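Local atomic coordinates of hydrogenase expression protein (PDB entry 3SB1), a protein that is of uncharacterised function but probably takes part in the expression or maturation of hydrogenase. Residues R51-A54 / E55-H59; I69-A73 / L74-P78; E82-R85 / A86-G90; A133-P136 / E137-S141. One frame throughout, in Å; residues are numbered along the deposited sequence. Where two conformers were deposited one is given.

The four contacts follow one another along the chain. Interaction 1 lies on helix 48-63, interaction 2 in the loop joining strand 67-69 to helix 78-88, interaction 3 on that helix and the glycines ending it, and interaction 4 in the linker between strand 125-132 and helix 143-157. The first three touch one another: I69 packs on I53 and H56, L71 on L84, and L88 on I53, with centres 14 to 17 Å apart. They thus build one apolar layer of two helices and a loop against the antiparallel sheet. Interaction 4 stands apart, its nearest atoms about 6 Å from interaction 1, but, like interactions 1 and 3, it meets the second subunit.

Interaction 1 of 4, residues R51-A54 / E55-H59; sequences REIA and EHLHH
The imidazole of H56 has the backbone oxygen of E52 over one face, 3.4 Å from H56 CG, while H56 NE2 donates to E52 OE2 at 3.1 Å. That oxygen sits 23° out of the ring plane and takes the bond on its anti lone pair; carboxylate and ring are turned 57° apart. E52 gets there with CG anti to the backbone N (chi1 -177°) and an extended chain, which also sets E52 CG 3.4 Å from H56 NE2. The second flat pair is built differently. E55 OE2 lies over a face of the R51 guanidinium, 2.9 Å from R51 NH2, with no N-H aimed at it. Beneath both runs the helix ladder, H56 N to E52 O at 2.9 Å among its bonds. On the buried side I53 CG2 lies alongside L57 CD1 at 4.1 Å, and these two pack against L153 and V146 of the second subunit, respectively. A leucine in place of H56 would probably leave the E52 carboxylate without its donor and free to turn. Of the two pairs, then, E52-H56 is directional and probably restrains the turning of both groups, whereas R51-E55 rests on charge alone and should tolerate more movement.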
loop_
_atom_site.group_PDB
_atom_site.type_symbol
_atom_site.label_atom_id
_atom_site.label_comp_id
_atom_site.label_asym_id
_atom_site.label_seq_id
_atom_site.Cartn_x
_atom_site.Cartn_y
_atom_site.Cartn_z
ATOM N N ARG A 51 -10.381 -13.709 -18.306
ATOM C CA ARG A 51 -9.426 -14.694 -18.768
ATOM C C ARG A 51 -8.029 -14.087 -18.831
ATOM O O ARG A 51 -7.027 -14.742 -18.488
ATOM C CB ARG A 51 -9.847 -15.240 -20.141
ATOM C CG ARG A 51 -8.884 -16.230 -20.790
ATOM C CD ARG A 51 -9.447 -16.682 -22.131
ATOM N NE ARG A 51 -8.640 -17.709 -22.796
ATOM C CZ ARG A 51 -7.687 -17.466 -23.701
ATOM N NH1 ARG A 51 -7.029 -18.480 -24.265
ATOM N NH2 ARG A 51 -7.393 -16.219 -24.062
ATOM N N GLU A 52 -7.950 -12.836 -19.247
ATOM C CA GLU A 52 -6.664 -12.170 -19.323
ATOM C C GLU A 52 -6.064 -12.047 -17.952
ATOM O O GLU A 52 -4.875 -12.283 -17.770
ATOM C CB GLU A 52 -6.781 -10.806 -19.995
ATOM C CG GLU A 52 -5.449 -10.135 -20.146
ATOM C CD GLU A 52 -5.448 -8.916 -21.042
ATOM O OE1 GLU A 52 -6.514 -8.564 -21.603
ATOM O OE2 GLU A 52 -4.347 -8.313 -21.176
ATOM N N ILE A 53 -6.873 -11.633 -16.996
ATOM C CA ILE A 53 -6.408 -11.498 -15.611
ATOM C C ILE A 53 -5.880 -12.825 -15.105
ATOM O O ILE A 53 -4.811 -12.868 -14.453
ATOM C CB ILE A 53 -7.457 -10.900 -14.671
ATOM C CG1 ILE A 53 -7.799 -9.453 -15.028
ATOM C CG2 ILE A 53 -6.987 -11.002 -13.208
ATOM C CD1 ILE A 53 -9.049 -8.932 -14.376
ATOM N N ALA A 54 -6.618 -13.908 -15.358
ATOM C CA ALA A 54 -6.187 -15.232 -14.901
ATOM C C ALA A 54 -4.842 -15.616 -15.509
ATOM O O ALA A 54 -4.007 -16.198 -14.814
ATOM C CB ALA A 54 -7.239 -16.290 -15.161
ATOM N N GLU A 55 -4.605 -15.253 -16.769
ATOM C CA GLU A 55 -3.341 -15.546 -17.422
ATOM C C GLU A 55 -2.220 -14.704 -16.812
ATOM O O GLU A 55 -1.117 -15.226 -16.580
ATOM C CB GLU A 55 -3.413 -15.254 -18.906
ATOM C CG GLU A 55 -4.452 -16.059 -19.710
ATOM C CD GLU A 55 -4.773 -15.404 -21.079
ATOM O OE1 GLU A 55 -4.264 -14.282 -21.369
ATOM O OE2 GLU A 55 -5.563 -15.998 -21.846
ATOM N N HIS A 56 -2.498 -13.432 -16.579
ATOM C CA HIS A 56 -1.489 -12.577 -15.917
ATOM C C HIS A 56 -1.117 -13.101 -14.527
ATOM O O HIS A 56 0.049 -13.015 -14.086
ATOM C CB HIS A 56 -1.937 -11.125 -15.883
ATOM C CG HIS A 56 -1.999 -10.503 -17.218
ATOM N ND1 HIS A 56 -1.085 -10.813 -18.201
ATOM C CD2 HIS A 56 -2.810 -9.560 -17.737
ATOM C CE1 HIS A 56 -1.333 -10.079 -19.272
ATOM N NE2 HIS A 56 -2.382 -9.324 -19.023
ATOM N N LEU A 57 -2.106 -13.606 -13.771
ATOM C CA LEU A 57 -1.843 -14.206 -12.481
ATOM C C LEU A 57 -0.912 -15.416 -12.578
ATOM O O LEU A 57 0.032 -15.531 -11.780
ATOM C CB LEU A 57 -3.132 -14.563 -11.766
ATOM C CG LEU A 57 -3.937 -13.437 -11.146
ATOM C CD1 LEU A 57 -5.382 -13.891 -10.847
ATOM C CD2 LEU A 57 -3.219 -12.886 -9.859
ATOM N N HIS A 58 -1.156 -16.284 -13.561
ATOM C CA HIS A 58 -0.295 -17.420 -13.787
ATOM C C HIS A 58 1.152 -16.916 -14.076
ATOM O O HIS A 58 2.100 -17.441 -13.534
ATOM C CB HIS A 58 -0.816 -18.226 -14.947
ATOM C CG HIS A 58 -0.050 -19.483 -15.193
ATOM N ND1 HIS A 58 0.905 -19.590 -16.184
ATOM C CD2 HIS A 58 -0.101 -20.685 -14.580
ATOM C CE1 HIS A 58 1.392 -20.820 -16.183
ATOM N NE2 HIS A 58 0.802 -21.502 -15.218
ATOM N N HIS A 59 1.262 -15.879 -14.909
ATOM C CA HIS A 59 2.551 -15.316 -15.313
ATOM C C HIS A 59 3.301 -14.757 -14.104
ATOM O O HIS A 59 4.508 -14.957 -13.944
ATOM C CB HIS A 59 2.350 -14.224 -16.367
ATOM C CG HIS A 59 3.624 -13.688 -16.927
ATOM N ND1 HIS A 59 4.393 -14.421 -17.793
ATOM C CD2 HIS A 59 4.274 -12.519 -16.736
ATOM C CE1 HIS A 59 5.461 -13.720 -18.138
ATOM N NE2 HIS A 59 5.399 -12.554 -17.529
#

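Interaction 2 of 4, residues I69-A73 / L74-P78; sequences IDLSA and LPLTP
L74 folds its side chain back along the incoming chain, with L74 CG 3.5 Å from D70 O and L74 CD1 4.0 Å from I69 CG2. With CG anti to its own carbonyl carbon (chi1 -59°), the isobutyl group is carried over the bend instead of away from it. L74 CD1 also touches L71 CD2, at 4.2 Å. From the far end of the loop L76 comes in, its CD1 reaching L71 CD2 at 4.1 Å; the L71 and L76 chains cross obliquely. L71 is met by L74 and L76, and it also packs on L84 and I130. The bend itself is fixed by backbone bonds. L74 N donates to L71 O at 3.1 Å, approaching from well above the carbonyl plane, and A73 N bonds D70 O at 3.1 Å, as suits the tight turn at 71-73. A water 2.8 Å from L71 O and 3.0 Å from L74 O can donate to either oxygen, and so may bridge them. An alanine at L74 would probably strip the cover from D70 O and open a gap beside I69 CG2. Inverse gamma turns centred on D70 and P75 lie on either side of the short 3-10 segment, and T77 follows as N-cap of helix 78-88. This is a compact beta-to-alpha connection, leading from edge strand 67-69 into the next helix.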
loop_
_atom_site.group_PDB
_atom_site.type_symbol
_atom_site.label_atom_id
_atom_site.label_comp_id
_atom_site.label_asym_id
_atom_site.label_seq_id
_atom_site.Cartn_x
_atom_site.Cartn_y
_atom_site.Cartn_z
ATOM N N ILE A 69 -3.122 -4.287 -17.474
ATOM C CA ILE A 69 -4.187 -4.241 -18.479
ATOM C C ILE A 69 -4.640 -2.778 -18.482
ATOM O O ILE A 69 -5.209 -2.289 -17.495
ATOM C CB ILE A 69 -5.366 -5.147 -18.149
ATOM C CG1 ILE A 69 -4.869 -6.582 -18.123
ATOM C CG2 ILE A 69 -6.540 -4.907 -19.198
ATOM C CD1 ILE A 69 -5.894 -7.562 -17.583
ATOM N N ASP A 70 -4.309 -2.084 -19.561
ATOM C CA ASP A 70 -4.625 -0.655 -19.737
ATOM C C ASP A 70 -6.084 -0.454 -20.141
ATOM O O ASP A 70 -6.439 -0.297 -21.323
ATOM C CB ASP A 70 -3.711 -0.027 -20.793
ATOM C CG ASP A 70 -3.818 1.485 -20.842
ATOM O OD1 ASP A 70 -4.681 2.071 -20.140
ATOM O OD2 ASP A 70 -3.022 2.103 -21.611
ATOM N N LEU A 71 -6.928 -0.325 -19.136
ATOM C CA LEU A 71 -8.334 -0.177 -19.321
ATOM C C LEU A 71 -8.744 1.057 -20.101
ATOM O O LEU A 71 -9.645 0.982 -20.940
ATOM C CB LEU A 71 -9.045 -0.177 -17.949
ATOM C CG LEU A 71 -8.960 -1.440 -17.090
ATOM C CD1 LEU A 71 -9.624 -1.200 -15.729
ATOM C CD2 LEU A 71 -9.612 -2.657 -17.781
ATOM N N SER A 72 -8.043 2.168 -19.877
ATOM C CA SER A 72 -8.358 3.416 -20.574
ATOM C C SER A 72 -8.217 3.285 -22.073
ATOM O O SER A 72 -8.909 3.954 -22.845
ATOM C CB SER A 72 -7.417 4.511 -20.091
ATOM O OG SER A 72 -7.718 4.822 -18.749
ATOM N N ALA A 73 -7.290 2.432 -22.480
ATOM C CA ALA A 73 -6.989 2.244 -23.902
ATOM C C ALA A 73 -7.942 1.269 -24.618
ATOM O O ALA A 73 -7.935 1.177 -25.867
ATOM C CB ALA A 73 -5.528 1.800 -24.085
ATOM N N LEU A 74 -8.775 0.551 -23.863
ATOM C CA LEU A 74 -9.700 -0.456 -24.436
ATOM C C LEU A 74 -11.003 0.165 -24.845
ATOM O O LEU A 74 -11.437 1.147 -24.248
ATOM C CB LEU A 74 -9.966 -1.597 -23.435
ATOM C CG LEU A 74 -8.722 -2.348 -22.985
ATOM C CD1 LEU A 74 -9.019 -3.372 -21.892
ATOM C CD2 LEU A 74 -7.973 -3.022 -24.170
ATOM N N PRO A 75 -11.679 -0.447 -25.820
ATOM C CA PRO A 75 -12.954 0.089 -26.321
ATOM C C PRO A 75 -14.146 -0.356 -25.439
ATOM O O PRO A 75 -15.132 -0.883 -25.939
ATOM C CB PRO A 75 -13.029 -0.492 -27.730
ATOM C CG PRO A 75 -12.374 -1.791 -27.600
ATOM C CD PRO A 75 -11.224 -1.600 -26.619
ATOM N N LEU A 76 -14.044 -0.092 -24.142
ATOM C CA LEU A 76 -15.068 -0.453 -23.172
ATOM C C LEU A 76 -15.979 0.733 -22.920
ATOM O O LEU A 76 -15.520 1.874 -22.878
ATOM C CB LEU A 76 -14.412 -0.831 -21.852
ATOM C CG LEU A 76 -13.387 -1.969 -21.791
ATOM C CD1 LEU A 76 -12.551 -1.903 -20.471
ATOM C CD2 LEU A 76 -14.091 -3.295 -22.002
ATOM N N THR A 77 -17.263 0.461 -22.720
ATOM C CA THR A 77 -18.213 1.515 -22.363
ATOM C C THR A 77 -18.127 1.724 -20.845
ATOM O O THR A 77 -17.618 0.866 -20.097
ATOM C CB THR A 77 -19.680 1.104 -22.658
ATOM O OG1 THR A 77 -20.054 0.035 -21.780
ATOM C CG2 THR A 77 -19.877 0.670 -24.124
ATOM N N PRO A 78 -18.634 2.859 -20.374
ATOM C CA PRO A 78 -18.648 3.074 -18.944
ATOM C C PRO A 78 -19.375 1.934 -18.245
ATOM O O PRO A 78 -18.928 1.498 -17.197
ATOM C CB PRO A 78 -19.406 4.391 -18.808
ATOM C CG PRO A 78 -19.071 5.114 -20.065
ATOM C CD PRO A 78 -19.040 4.065 -21.118
HETATM O O HOH W 1 -12.002 2.318 -21.523
#

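Interaction 3 of 4, residues E82-R85 / A86-G90; sequences EWLR and AELGG
W83 O accepts the N-H of E87 at 2.9 Å, one of four successive helical bonds between these segments, along with L88 N to L84 O at 3.0 Å. The last, G89 N to R85 O at 3.1 Å, is the most bent, with an N-H...O angle of 140°. The charged ends look elsewhere: E87 makes a salt bridge with R156 of the second subunit. In the conformer given, one of two modelled, R85 makes a salt bridge with D106 and a cation-pi contact with W115, so both hold for that copy only. Between the segments the side chains meet mainly through carbon. E87 CG stands 4.3 Å above one face of the W83 indole, offset toward the rim, with W83 CZ2 its nearest ring atom. A chi1 of 174° lays CG of E87 over the indole, and the bend at chi2 turns the carboxylate off toward R156. On the buried side L88 CD1 touches L84 CG at 4.1 Å, and both leucines continue onto L50 of helix 48-63 and W115 of strand 113-119. A86 CB rests 3.3 Å from E82 O. Helix 78-88 is therefore amphipathic, with L84 and L88 facing the sheet and helix 48-63. It ends at a glycine of positive phi (G89, 68°), a common way to stop an alpha helix and turn the chain toward the next strand.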
loop_
_atom_site.group_PDB
_atom_site.type_symbol
_atom_site.label_atom_id
_atom_site.label_comp_id
_atom_site.label_asym_id
_atom_site.label_seq_id
_atom_site.Cartn_x
_atom_site.Cartn_y
_atom_site.Cartn_z
ATOM N N GLU A 82 -17.980 -0.463 -15.215
ATOM C CA GLU A 82 -18.710 -0.606 -13.941
ATOM C C GLU A 82 -18.950 -2.090 -13.646
ATOM O O GLU A 82 -18.895 -2.523 -12.496
ATOM C CB GLU A 82 -20.060 0.120 -13.988
ATOM C CG GLU A 82 -19.962 1.628 -14.121
ATOM C CD GLU A 82 -21.299 2.308 -14.421
ATOM O OE1 GLU A 82 -22.385 1.669 -14.314
ATOM O OE2 GLU A 82 -21.253 3.492 -14.816
ATOM N N TRP A 83 -19.316 -2.847 -14.681
ATOM C CA TRP A 83 -19.541 -4.280 -14.544
ATOM C C TRP A 83 -18.266 -4.976 -14.049
ATOM O O TRP A 83 -18.290 -5.764 -13.121
ATOM C CB TRP A 83 -20.007 -4.917 -15.860
ATOM C CG TRP A 83 -20.068 -6.407 -15.740
ATOM C CD1 TRP A 83 -21.128 -7.140 -15.255
ATOM C CD2 TRP A 83 -19.051 -7.363 -16.082
ATOM N NE1 TRP A 83 -20.836 -8.483 -15.290
ATOM C CE2 TRP A 83 -19.553 -8.646 -15.741
ATOM C CE3 TRP A 83 -17.752 -7.269 -16.599
ATOM C CZ2 TRP A 83 -18.816 -9.816 -15.935
ATOM C CZ3 TRP A 83 -17.009 -8.438 -16.743
ATOM C CH2 TRP A 83 -17.558 -9.696 -16.436
ATOM N N LEU A 84 -17.148 -4.712 -14.708
ATOM C CA LEU A 84 -15.887 -5.309 -14.318
ATOM C C LEU A 84 -15.469 -4.930 -12.904
ATOM O O LEU A 84 -15.033 -5.775 -12.142
ATOM C CB LEU A 84 -14.789 -4.931 -15.332
ATOM C CG LEU A 84 -13.424 -5.529 -15.070
ATOM C CD1 LEU A 84 -13.497 -7.024 -15.318
ATOM C CD2 LEU A 84 -12.354 -4.895 -15.976
ATOM N N ARG A 85 -15.573 -3.655 -12.546
ATOM C CA ARG A 85 -15.188 -3.220 -11.184
ATOM C C ARG A 85 -16.051 -3.940 -10.161
ATOM O O ARG A 85 -15.542 -4.416 -9.130
ATOM C CB ARG A 85 -15.297 -1.696 -11.005
ATOM C CG ARG A 85 -14.800 -1.124 -9.640
ATOM C CD ARG A 85 -13.282 -1.055 -9.551
ATOM N NE ARG A 85 -12.686 -0.601 -8.277
ATOM C CZ ARG A 85 -12.365 0.663 -7.993
ATOM N NH1 ARG A 85 -11.785 0.968 -6.836
ATOM N NH2 ARG A 85 -12.617 1.629 -8.862
ATOM N N ALA A 86 -17.348 -4.060 -10.443
ATOM C CA ALA A 86 -18.276 -4.741 -9.524
ATOM C C ALA A 86 -17.984 -6.240 -9.418
ATOM O O ALA A 86 -18.100 -6.848 -8.326
ATOM C CB ALA A 86 -19.701 -4.513 -9.986
ATOM N N GLU A 87 -17.621 -6.851 -10.543
ATOM C CA GLU A 87 -17.295 -8.259 -10.549
ATOM C C GLU A 87 -16.023 -8.632 -9.786
ATOM O O GLU A 87 -15.932 -9.675 -9.116
ATOM C CB GLU A 87 -17.172 -8.712 -11.982
ATOM C CG GLU A 87 -16.697 -10.116 -12.135
ATOM C CD GLU A 87 -17.707 -11.146 -11.591
ATOM O OE1 GLU A 87 -18.931 -10.869 -11.582
ATOM O OE2 GLU A 87 -17.247 -12.209 -11.141
ATOM N N LEU A 88 -14.987 -7.804 -9.923
ATOM C CA LEU A 88 -13.734 -8.025 -9.230
ATOM C C LEU A 88 -13.808 -7.718 -7.740
ATOM O O LEU A 88 -13.029 -8.260 -6.959
ATOM C CB LEU A 88 -12.615 -7.245 -9.897
ATOM C CG LEU A 88 -12.277 -7.647 -11.333
ATOM C CD1 LEU A 88 -11.160 -6.736 -11.919
ATOM C CD2 LEU A 88 -11.807 -9.096 -11.360
ATOM N N GLY A 89 -14.731 -6.833 -7.382
ATOM C CA GLY A 89 -14.963 -6.474 -6.002
ATOM C C GLY A 89 -13.863 -5.705 -5.315
ATOM O O GLY A 89 -12.861 -5.310 -5.907
ATOM N N GLY A 90 -14.058 -5.517 -4.011
ATOM C CA GLY A 90 -13.094 -4.778 -3.198
ATOM C C GLY A 90 -12.431 -5.746 -2.286
ATOM O O GLY A 90 -13.038 -6.682 -1.798
#

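Interaction 4 of 4, residues A133-P136 / E137-S141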
loop_
_atom_site.group_PDB
_atom_site.type_symbol
_atom_site.label_atom_id
_atom_site.label_comp_id
_atom_site.label_asym_id
_atom_site.label_seq_id
_atom_site.Cartn_x
_atom_site.Cartn_y
_atom_site.Cartn_z
ATOM N N ALA A 133 0.106 -7.969 -9.709
ATOM C CA ALA A 133 1.352 -7.804 -8.965
ATOM C C ALA A 133 1.167 -8.140 -7.512
ATOM O O ALA A 133 0.039 -8.106 -6.988
ATOM C CB ALA A 133 1.779 -6.299 -9.094
ATOM N N PHE A 134 2.280 -8.424 -6.818
ATOM C CA PHE A 134 2.230 -8.639 -5.400
ATOM C C PHE A 134 1.947 -7.315 -4.625
ATOM O O PHE A 134 1.280 -7.317 -3.584
ATOM C CB PHE A 134 3.465 -9.389 -4.873
ATOM C CG PHE A 134 3.677 -10.701 -5.545
ATOM C CD1 PHE A 134 2.805 -11.761 -5.294
ATOM C CD2 PHE A 134 4.713 -10.912 -6.463
ATOM C CE1 PHE A 134 2.955 -12.997 -5.931
ATOM C CE2 PHE A 134 4.863 -12.159 -7.079
ATOM C CZ PHE A 134 4.000 -13.185 -6.826
ATOM N N VAL A 135 2.381 -6.207 -5.196
ATOM C CA VAL A 135 2.064 -4.876 -4.658
ATOM C C VAL A 135 2.282 -3.922 -5.840
ATOM O O VAL A 135 3.189 -4.131 -6.643
ATOM C CB VAL A 135 2.873 -4.485 -3.423
ATOM C CG1 VAL A 135 4.340 -4.403 -3.769
ATOM C CG2 VAL A 135 2.350 -3.159 -2.861
ATOM N N PRO A 136 1.424 -2.892 -5.970
ATOM C CA PRO A 136 1.656 -1.988 -7.093
ATOM C C PRO A 136 2.985 -1.256 -6.952
ATOM O O PRO A 136 3.332 -0.786 -5.855
ATOM C CB PRO A 136 0.508 -1.009 -7.010
ATOM C CG PRO A 136 -0.566 -1.676 -6.261
ATOM C CD PRO A 136 0.174 -2.567 -5.260
ATOM N N GLU A 137 3.660 -1.059 -8.091
ATOM C CA GLU A 137 4.970 -0.427 -8.078
ATOM C C GLU A 137 4.960 0.944 -7.398
ATOM O O GLU A 137 5.882 1.369 -6.661
ATOM C CB GLU A 137 5.472 -0.275 -9.546
ATOM C CG GLU A 137 6.893 0.113 -9.661
ATOM C CD GLU A 137 7.823 -0.957 -9.099
ATOM O OE1 GLU A 137 7.387 -2.135 -9.032
ATOM O OE2 GLU A 137 8.990 -0.629 -8.733
ATOM N N LEU A 138 3.896 1.653 -7.634
ATOM C CA LEU A 138 3.801 3.013 -7.146
ATOM C C LEU A 138 3.805 3.238 -5.650
ATOM O O LEU A 138 4.121 4.349 -5.210
ATOM C CB LEU A 138 2.526 3.649 -7.712
ATOM C CG LEU A 138 2.536 4.043 -9.184
ATOM C CD1 LEU A 138 1.101 4.192 -9.794
ATOM C CD2 LEU A 138 3.396 5.322 -9.344
ATOM N N VAL A 139 3.450 2.237 -4.867
ATOM C CA VAL A 139 3.366 2.473 -3.434
ATOM C C VAL A 139 4.754 2.438 -2.787
ATOM O O VAL A 139 4.975 3.102 -1.772
ATOM C CB VAL A 139 2.452 1.447 -2.770
ATOM C CG1 VAL A 139 3.073 0.055 -2.811
ATOM C CG2 VAL A 139 2.168 1.833 -1.330
ATOM N N LYS A 140 5.697 1.756 -3.427
ATOM C CA LYS A 140 7.008 1.552 -2.858
ATOM C C LYS A 140 7.820 2.788 -2.831
ATOM O O LYS A 140 7.869 3.516 -3.819
ATOM C CB LYS A 140 7.777 0.506 -3.661
ATOM C CG LYS A 140 7.252 -0.878 -3.609
ATOM C CD LYS A 140 8.181 -1.749 -4.436
ATOM C CE LYS A 140 7.840 -3.185 -4.388
ATOM N NZ LYS A 140 8.844 -3.949 -5.198
ATOM N N SER A 141 8.481 3.021 -1.701
ATOM C CA SER A 141 9.351 4.169 -1.587
ATOM C C SER A 141 10.677 3.838 -2.316
ATOM O O SER A 141 11.302 2.859 -1.998
ATOM C CB SER A 141 9.728 4.349 -0.127
ATOM O OG SER A 141 8.622 4.179 0.774
#
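One hydrogen bond joins the two segments: V139 N donates to P136 O at 3.2 Å. The N-H is nearly straight onto the oxygen, 164°, but comes from above the carbonyl plane, so the bond does not lie on a lone pair. K140 N to E137 O, longer at 3.3 Å, closes a second turn overlapping the first, and 137-139 have helical backbone angles through both. Apolar contacts lie alongside. V135 CG1 meets the K140 side chain at CE, 3.8 Å away; K140 is extended beyond CG, and its methylenes therefore run back along the chain as far as V135. V135 CG2 also faces V139 CG1, the two valines crossing at about a right angle. V139 was modelled in two conformers, which makes the very short spacing of that pair doubtful. In the conformer given, V139 CG1 holds the crowded position between backbone N and carbonyl carbon (chi1 68°), which turns it toward P136 O. P136 and L138 pack on L105 of strand 102-107, while E131 OE2 bonds E137 N, so the turns are tied to the sheet. The segment is the linker that carries the chain from strand 125-132 out to helix 143-157. V135 packs on V139 of the second subunit and S141 OG bonds F134 O there, while helix 143-157 packs on that subunit's helix 48-63, an arrangement consistent with a dimer built by exchange of C-terminal arms.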